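Local coordinates for L-iditol 2-dehydrogenase (Clostridium scindens, PDB 4OH1), which probably oxidises sugar alcohols such as L-iditol with NAD+ as a zinc-dependent member of the medium-chain alcohol dehydrogenase family, at residues 194-206 / 218-230. Numbering follows the deposited sequence.
Sequences RLAGASTITVFDI and GADYALNSAEEGV
Val203 and Leu223 sit at the middle of a parallel ladder: Val203 N donates to Tyr221 O, and Leu223 N reaches Val203 O at 2.7 Å in a nearly straight bond (168°). The ladder runs on through Asp205 N to Leu223 O and Ser225 N to Asp205 O. At its start Ile201 O takes two donors, Tyr221 N and Asp220 N, while Asp220 returns a bond from its side chain, its OD2 receiving Ile201 N at 2.8 Å on the anti lone pair. With CG beside its own backbone N (chi1 -57°), the carboxylate is turned to the start of strand 200-205.

Beyond this end Arg194 clasps Gly218 O side-on, NE at 2.8 Å and NH2 at 3.0 Å, the oxygen lying in the guanidinium plane. The same NH2 makes a long salt bridge to Asp220 OD1 at 3.4 Å, well out of that plane, so charge rather than a directed N-H links them. Asp220 OD2 also forms a salt bridge with Arg314 of a second subunit, which places this corner at a subunit interface.

On one face of the pair, Phe204 and Leu223 lie side by side, CE2 of the ring 4.0 Å from Leu223 CD1, while Val230 CG2 comes to the ring edge; Ala234 of helix 230-238 packs against both Phe204 and Leu223. The other face carries Val203, whose CG2 touches Ala219 CB at 4.1 Å and which packs on Ala214 of helix 208-216 and Val190 of helix 184-194. With helix 208-216 linking the two parallel strands, the segments belong to a beta-alpha-beta unit, with strand 221-224 at the sheet's edge within the chain, as in the Rossmann-type nucleotide-binding domain of zinc-containing alcohol dehydrogenases.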
ATOM      1  N   ARG A 194     -15.772  13.776   1.462  1.00 29.24           N
ATOM      2  CA  ARG A 194     -16.968  13.057   1.765  1.00 30.19           C
ATOM      3  C   ARG A 194     -17.028  11.688   1.089  1.00 33.87           C
ATOM      4  O   ARG A 194     -17.460  10.697   1.712  1.00 35.19           O
ATOM      5  CB  ARG A 194     -18.201  13.822   1.326  1.00 33.38           C
ATOM      6  CG  ARG A 194     -18.534  14.967   2.207  1.00 34.86           C
ATOM      7  CD  ARG A 194     -19.480  14.476   3.290  1.00 37.10           C
ATOM      8  NE  ARG A 194     -19.902  15.522   4.200  1.00 37.01           N
ATOM      9  CZ  ARG A 194     -20.766  15.344   5.194  1.00 44.23           C
ATOM     10  NH1 ARG A 194     -21.332  14.155   5.411  1.00 42.22           N
ATOM     11  NH2 ARG A 194     -21.071  16.362   5.975  1.00 43.63           N
ATOM     12  N   LEU A 195     -16.571  11.649  -0.161  1.00 36.47           N
ATOM     13  CA  LEU A 195     -16.672  10.456  -1.016  1.00 37.72           C
ATOM     14  C   LEU A 195     -15.514   9.539  -0.750  1.00 37.80           C
ATOM     15  O   LEU A 195     -15.362   8.549  -1.434  1.00 42.15           O
ATOM     16  CB  LEU A 195     -16.680  10.801  -2.521  1.00 34.52           C
ATOM     17  CG  LEU A 195     -17.935  11.557  -2.931  1.00 38.28           C
ATOM     18  CD1 LEU A 195     -17.684  12.278  -4.221  1.00 41.00           C
ATOM     19  CD2 LEU A 195     -19.074  10.602  -3.098  1.00 41.88           C
ATOM     20  N   ALA A 196     -14.687   9.871   0.216  1.00 32.92           N
ATOM     21  CA  ALA A 196     -13.669   8.908   0.671  1.00 30.35           C
ATOM     22  C   ALA A 196     -13.904   8.449   2.128  1.00 31.95           C
ATOM     23  O   ALA A 196     -13.024   7.888   2.780  1.00 35.34           O
ATOM     24  CB  ALA A 196     -12.349   9.522   0.497  1.00 30.03           C
ATOM     25  N   GLY A 197     -15.094   8.707   2.670  1.00 31.45           N
ATOM     26  CA  GLY A 197     -15.403   8.244   3.972  1.00 31.44           C
ATOM     27  C   GLY A 197     -14.951   9.055   5.159  1.00 34.55           C
ATOM     28  O   GLY A 197     -15.045   8.578   6.304  1.00 34.14           O
ATOM     29  N   ALA A 198     -14.542  10.294   4.935  1.00 30.32           N
ATOM     30  CA  ALA A 198     -14.144  11.128   6.027  1.00 29.04           C
ATOM     31  C   ALA A 198     -15.289  11.379   6.955  1.00 32.72           C
ATOM     32  O   ALA A 198     -16.383  11.691   6.489  1.00 33.59           O
ATOM     33  CB  ALA A 198     -13.590  12.429   5.555  1.00 30.37           C
ATOM     34  N   SER A 199     -15.026  11.283   8.271  1.00 31.61           N
ATOM     35  CA  SER A 199     -16.071  11.410   9.270  1.00 33.97           C
ATOM     36  C   SER A 199     -16.051  12.795   9.883  1.00 36.99           C
ATOM     37  O   SER A 199     -17.058  13.210  10.454  1.00 35.01           O
ATOM     38  CB  SER A 199     -15.934  10.322  10.327  1.00 33.83           C
ATOM     39  OG  SER A 199     -14.591  10.239  10.785  1.00 36.87           O
ATOM     40  N   THR A 200     -14.930  13.511   9.770  1.00 34.21           N
ATOM     41  CA  THR A 200     -14.910  14.954  10.099  1.00 35.80           C
ATOM     42  C   THR A 200     -14.163  15.763   9.039  1.00 32.99           C
ATOM     43  O   THR A 200     -13.086  15.391   8.661  1.00 30.69           O
ATOM     44  CB  THR A 200     -14.280  15.191  11.447  1.00 39.22           C
ATOM     45  OG1 THR A 200     -15.062  14.523  12.414  1.00 44.21           O
ATOM     46  CG2 THR A 200     -14.257  16.668  11.806  1.00 39.73           C
ATOM     47  N   ILE A 201     -14.795  16.809   8.497  1.00 33.33           N
ATOM     48  CA  ILE A 201     -14.172  17.668   7.463  1.00 33.33           C
ATOM     49  C   ILE A 201     -14.242  19.116   7.913  1.00 33.54           C
ATOM     50  O   ILE A 201     -15.312  19.626   8.120  1.00 32.43           O
ATOM     51  CB  ILE A 201     -14.871  17.549   6.121  1.00 31.83           C
ATOM     52  CG1 ILE A 201     -14.864  16.093   5.653  1.00 31.70           C
ATOM     53  CG2 ILE A 201     -14.167  18.387   5.106  1.00 32.02           C
ATOM     54  CD1 ILE A 201     -15.766  15.740   4.452  1.00 30.86           C
ATOM     55  N   THR A 202     -13.100  19.752   8.114  1.00 32.84           N
ATOM     56  CA  THR A 202     -13.043  21.165   8.539  1.00 31.34           C
ATOM     57  C   THR A 202     -12.255  21.969   7.544  1.00 32.62           C
ATOM     58  O   THR A 202     -11.119  21.625   7.196  1.00 32.05           O
ATOM     59  CB  THR A 202     -12.305  21.272   9.869  1.00 34.09           C
ATOM     60  OG1 THR A 202     -12.968  20.454  10.829  1.00 32.98           O
ATOM     61  CG2 THR A 202     -12.270  22.697  10.374  1.00 34.55           C
ATOM     62  N   VAL A 203     -12.853  23.023   7.049  1.00 33.12           N
ATOM     63  CA  VAL A 203     -12.192  23.935   6.113  1.00 34.03           C
ATOM     64  C   VAL A 203     -11.782  25.234   6.801  1.00 36.41           C
ATOM     65  O   VAL A 203     -12.496  25.774   7.681  1.00 37.04           O
ATOM     66  CB  VAL A 203     -13.116  24.224   4.914  1.00 36.17           C
ATOM     67  CG1 VAL A 203     -12.539  25.268   3.949  1.00 36.63           C
ATOM     68  CG2 VAL A 203     -13.394  22.919   4.145  1.00 37.36           C
ATOM     69  N   PHE A 204     -10.630  25.745   6.393  1.00 35.70           N
ATOM     70  CA  PHE A 204     -10.084  26.966   6.974  1.00 39.62           C
ATOM     71  C   PHE A 204      -9.926  28.024   5.881  1.00 39.16           C
ATOM     72  O   PHE A 204      -9.453  27.700   4.820  1.00 38.89           O
ATOM     73  CB  PHE A 204      -8.721  26.694   7.631  1.00 37.80           C
ATOM     74  CG  PHE A 204      -8.763  25.727   8.756  1.00 38.24           C
ATOM     75  CD1 PHE A 204      -8.796  24.359   8.509  1.00 40.20           C
ATOM     76  CD2 PHE A 204      -8.707  26.157  10.083  1.00 40.41           C
ATOM     77  CE1 PHE A 204      -8.798  23.434   9.545  1.00 37.38           C
ATOM     78  CE2 PHE A 204      -8.704  25.227  11.117  1.00 35.93           C
ATOM     79  CZ  PHE A 204      -8.755  23.841  10.806  1.00 37.05           C
ATOM     80  N   ASP A 205     -10.361  29.252   6.131  1.00 37.74           N
ATOM     81  CA  ASP A 205     -10.094  30.362   5.198  1.00 43.31           C
ATOM     82  C   ASP A 205     -10.156  31.689   5.942  1.00 45.20           C
ATOM     83  O   ASP A 205     -10.596  31.691   7.075  1.00 44.25           O
ATOM     84  CB  ASP A 205     -11.131  30.341   4.052  1.00 41.25           C
ATOM     85  CG  ASP A 205     -10.681  31.117   2.814  1.00 44.72           C
ATOM     86  OD1 ASP A 205     -10.851  32.373   2.743  1.00 48.88           O
ATOM     87  OD2 ASP A 205     -10.174  30.488   1.857  1.00 45.33           O
ATOM     88  N   ILE A 206      -9.776  32.817   5.308  1.00 52.05           N
ATOM     89  CA  ILE A 206      -9.981  34.197   5.877  1.00 57.21           C
ATOM     90  C   ILE A 206     -11.381  34.768   5.622  1.00 60.30           C
ATOM     91  O   ILE A 206     -11.969  35.550   6.402  1.00 59.85           O
ATOM     92  CB  ILE A 206      -9.042  35.208   5.229  1.00 61.16           C
ATOM     93  CG1 ILE A 206      -7.608  34.685   5.177  1.00 63.53           C
ATOM     94  CG2 ILE A 206      -9.066  36.506   6.009  1.00 70.00           C
ATOM     95  CD1 ILE A 206      -7.166  34.056   6.491  1.00 61.21           C
ATOM     96  N   GLY A 218     -20.496  20.427   1.832  1.00 38.25           N
ATOM     97  CA  GLY A 218     -20.424  19.229   2.685  1.00 36.39           C
ATOM     98  C   GLY A 218     -19.452  19.250   3.840  1.00 36.07           C
ATOM     99  O   GLY A 218     -19.301  18.256   4.501  1.00 33.79           O
ATOM    100  N   ALA A 219     -18.812  20.381   4.132  1.00 35.35           N
ATOM    101  CA  ALA A 219     -17.893  20.401   5.225  1.00 32.93           C
ATOM    102  C   ALA A 219     -18.685  20.350   6.494  1.00 34.86           C
ATOM    103  O   ALA A 219     -19.738  20.926   6.569  1.00 35.75           O
ATOM    104  CB  ALA A 219     -17.110  21.647   5.205  1.00 34.30           C
ATOM    105  N   ASP A 220     -18.147  19.725   7.520  1.00 32.72           N
ATOM    106  CA  ASP A 220     -18.776  19.746   8.842  1.00 33.52           C
ATOM    107  C   ASP A 220     -18.527  21.073   9.547  1.00 36.18           C
ATOM    108  O   ASP A 220     -19.418  21.616  10.181  1.00 37.18           O
ATOM    109  CB  ASP A 220     -18.257  18.573   9.718  1.00 34.30           C
ATOM    110  CG  ASP A 220     -18.487  17.218   9.077  1.00 36.38           C
ATOM    111  OD1 ASP A 220     -19.635  16.808   9.021  1.00 39.46           O
ATOM    112  OD2 ASP A 220     -17.557  16.576   8.560  1.00 40.83           O
ATOM    113  N   TYR A 221     -17.311  21.598   9.458  1.00 36.53           N
ATOM    114  CA  TYR A 221     -17.006  22.848  10.102  1.00 37.00           C
ATOM    115  C   TYR A 221     -16.226  23.714   9.135  1.00 36.36           C
ATOM    116  O   TYR A 221     -15.510  23.225   8.258  1.00 32.68           O
ATOM    117  CB  TYR A 221     -16.158  22.595  11.357  1.00 40.76           C
ATOM    118  CG  TYR A 221     -16.809  21.658  12.313  1.00 40.00           C
ATOM    119  CD1 TYR A 221     -17.927  22.053  13.039  1.00 41.16           C
ATOM    120  CD2 TYR A 221     -16.368  20.369  12.456  1.00 39.25           C
ATOM    121  CE1 TYR A 221     -18.549  21.211  13.907  1.00 40.89           C
ATOM    122  CE2 TYR A 221     -17.013  19.486  13.331  1.00 40.62           C
ATOM    123  CZ  TYR A 221     -18.096  19.941  14.039  1.00 42.15           C
ATOM    124  OH  TYR A 221     -18.757  19.123  14.884  1.00 48.77           O
ATOM    125  N   ALA A 222     -16.348  25.003   9.319  1.00 35.05           N
ATOM    126  CA  ALA A 222     -15.647  25.967   8.495  1.00 37.21           C
ATOM    127  C   ALA A 222     -15.175  27.103   9.374  1.00 37.86           C
ATOM    128  O   ALA A 222     -15.975  27.766   9.989  1.00 37.86           O
ATOM    129  CB  ALA A 222     -16.540  26.468   7.414  1.00 35.53           C
ATOM    130  N   LEU A 223     -13.861  27.289   9.456  1.00 38.35           N
ATOM    131  CA  LEU A 223     -13.305  28.172  10.453  1.00 38.87           C
ATOM    132  C   LEU A 223     -12.418  29.228   9.853  1.00 40.50           C
ATOM    133  O   LEU A 223     -11.748  29.018   8.824  1.00 39.40           O
ATOM    134  CB  LEU A 223     -12.469  27.370  11.438  1.00 37.83           C
ATOM    135  CG  LEU A 223     -13.175  26.277  12.239  1.00 38.32           C
ATOM    136  CD1 LEU A 223     -12.188  25.496  13.083  1.00 38.68           C
ATOM    137  CD2 LEU A 223     -14.251  26.914  13.065  1.00 40.87           C
ATOM    138  N   ASN A 224     -12.367  30.351  10.552  1.00 43.89           N
ATOM    139  CA  ASN A 224     -11.521  31.454  10.146  1.00 45.23           C
ATOM    140  C   ASN A 224     -10.068  31.279  10.568  1.00 45.20           C
ATOM    141  O   ASN A 224      -9.762  31.269  11.769  1.00 51.99           O
ATOM    142  CB  ASN A 224     -12.045  32.735  10.713  1.00 49.74           C
ATOM    143  CG  ASN A 224     -11.375  33.926  10.085  1.00 54.17           C
ATOM    144  OD1 ASN A 224     -10.132  33.988   9.957  1.00 50.01           O
ATOM    145  ND2 ASN A 224     -12.188  34.834   9.601  1.00 55.00           N
ATOM    146  N   SER A 225      -9.166  31.180   9.591  1.00 46.02           N
ATOM    147  CA  SER A 225      -7.783  30.779   9.864  1.00 47.73           C
ATOM    148  C   SER A 225      -6.931  31.890  10.448  1.00 53.18           C
ATOM    149  O   SER A 225      -5.807  31.604  10.906  1.00 51.11           O
ATOM    150  CB  SER A 225      -7.092  30.242   8.621  1.00 48.61           C
ATOM    151  OG  SER A 225      -7.233  31.124   7.538  1.00 54.44           O
ATOM    152  N   ALA A 226      -7.475  33.116  10.403  1.00 54.58           N
ATOM    153  CA  ALA A 226      -6.908  34.323  11.001  1.00 63.30           C
ATOM    154  C   ALA A 226      -7.306  34.535  12.468  1.00 69.07           C
ATOM    155  O   ALA A 226      -6.537  35.108  13.210  1.00 76.49           O
ATOM    156  CB  ALA A 226      -7.290  35.574  10.170  1.00 61.13           C
ATOM    157  N   GLU A 227      -8.482  34.103  12.896  1.00 67.92           N
ATOM    158  CA  GLU A 227      -8.806  34.212  14.300  1.00 69.38           C
ATOM    159  C   GLU A 227      -7.851  33.427  15.178  1.00 71.16           C
ATOM    160  O   GLU A 227      -7.627  32.248  14.949  1.00 68.74           O
ATOM    161  CB  GLU A 227     -10.181  33.684  14.576  1.00 77.10           C
ATOM    162  CG  GLU A 227     -11.310  34.570  14.113  1.00 86.47           C
ATOM    163  CD  GLU A 227     -12.656  34.001  14.554  1.00 93.38           C
ATOM    164  OE1 GLU A 227     -12.672  33.090  15.421  1.00 98.01           O
ATOM    165  OE2 GLU A 227     -13.693  34.456  14.038  1.00 98.86           O
ATOM    166  N   GLU A 228      -7.302  34.060  16.214  1.00 69.98           N
ATOM    167  CA  GLU A 228      -6.382  33.340  17.086  1.00 66.88           C
ATOM    168  C   GLU A 228      -7.131  32.306  17.933  1.00 57.88           C
ATOM    169  O   GLU A 228      -8.327  32.418  18.121  1.00 53.59           O
ATOM    170  CB  GLU A 228      -5.551  34.296  17.939  1.00 72.69           C
ATOM    171  CG  GLU A 228      -6.337  35.146  18.856  1.00 76.96           C
ATOM    172  CD  GLU A 228      -5.552  35.418  20.107  1.00 86.49           C
ATOM    173  OE1 GLU A 228      -5.340  34.458  20.879  1.00 97.90           O
ATOM    174  OE2 GLU A 228      -5.128  36.574  20.312  1.00 80.81           O
ATOM    175  N   GLY A 229      -6.409  31.296  18.414  1.00 51.70           N
ATOM    176  CA  GLY A 229      -7.011  30.129  19.030  1.00 52.03           C
ATOM    177  C   GLY A 229      -7.645  29.111  18.075  1.00 53.54           C
ATOM    178  O   GLY A 229      -8.250  28.123  18.519  1.00 56.28           O
ATOM    179  N   VAL A 230      -7.519  29.329  16.766  1.00 50.65           N
ATOM    180  CA  VAL A 230      -8.280  28.535  15.824  1.00 49.54           C
ATOM    181  C   VAL A 230      -7.868  27.086  15.845  1.00 46.76           C
ATOM    182  O   VAL A 230      -8.696  26.199  15.744  1.00 44.74           O
ATOM    183  CB  VAL A 230      -8.260  29.126  14.423  1.00 52.38           C
ATOM    184  CG1 VAL A 230      -6.833  29.118  13.801  1.00 51.69           C
ATOM    185  CG2 VAL A 230      -9.268  28.378  13.555  1.00 56.55           C
TER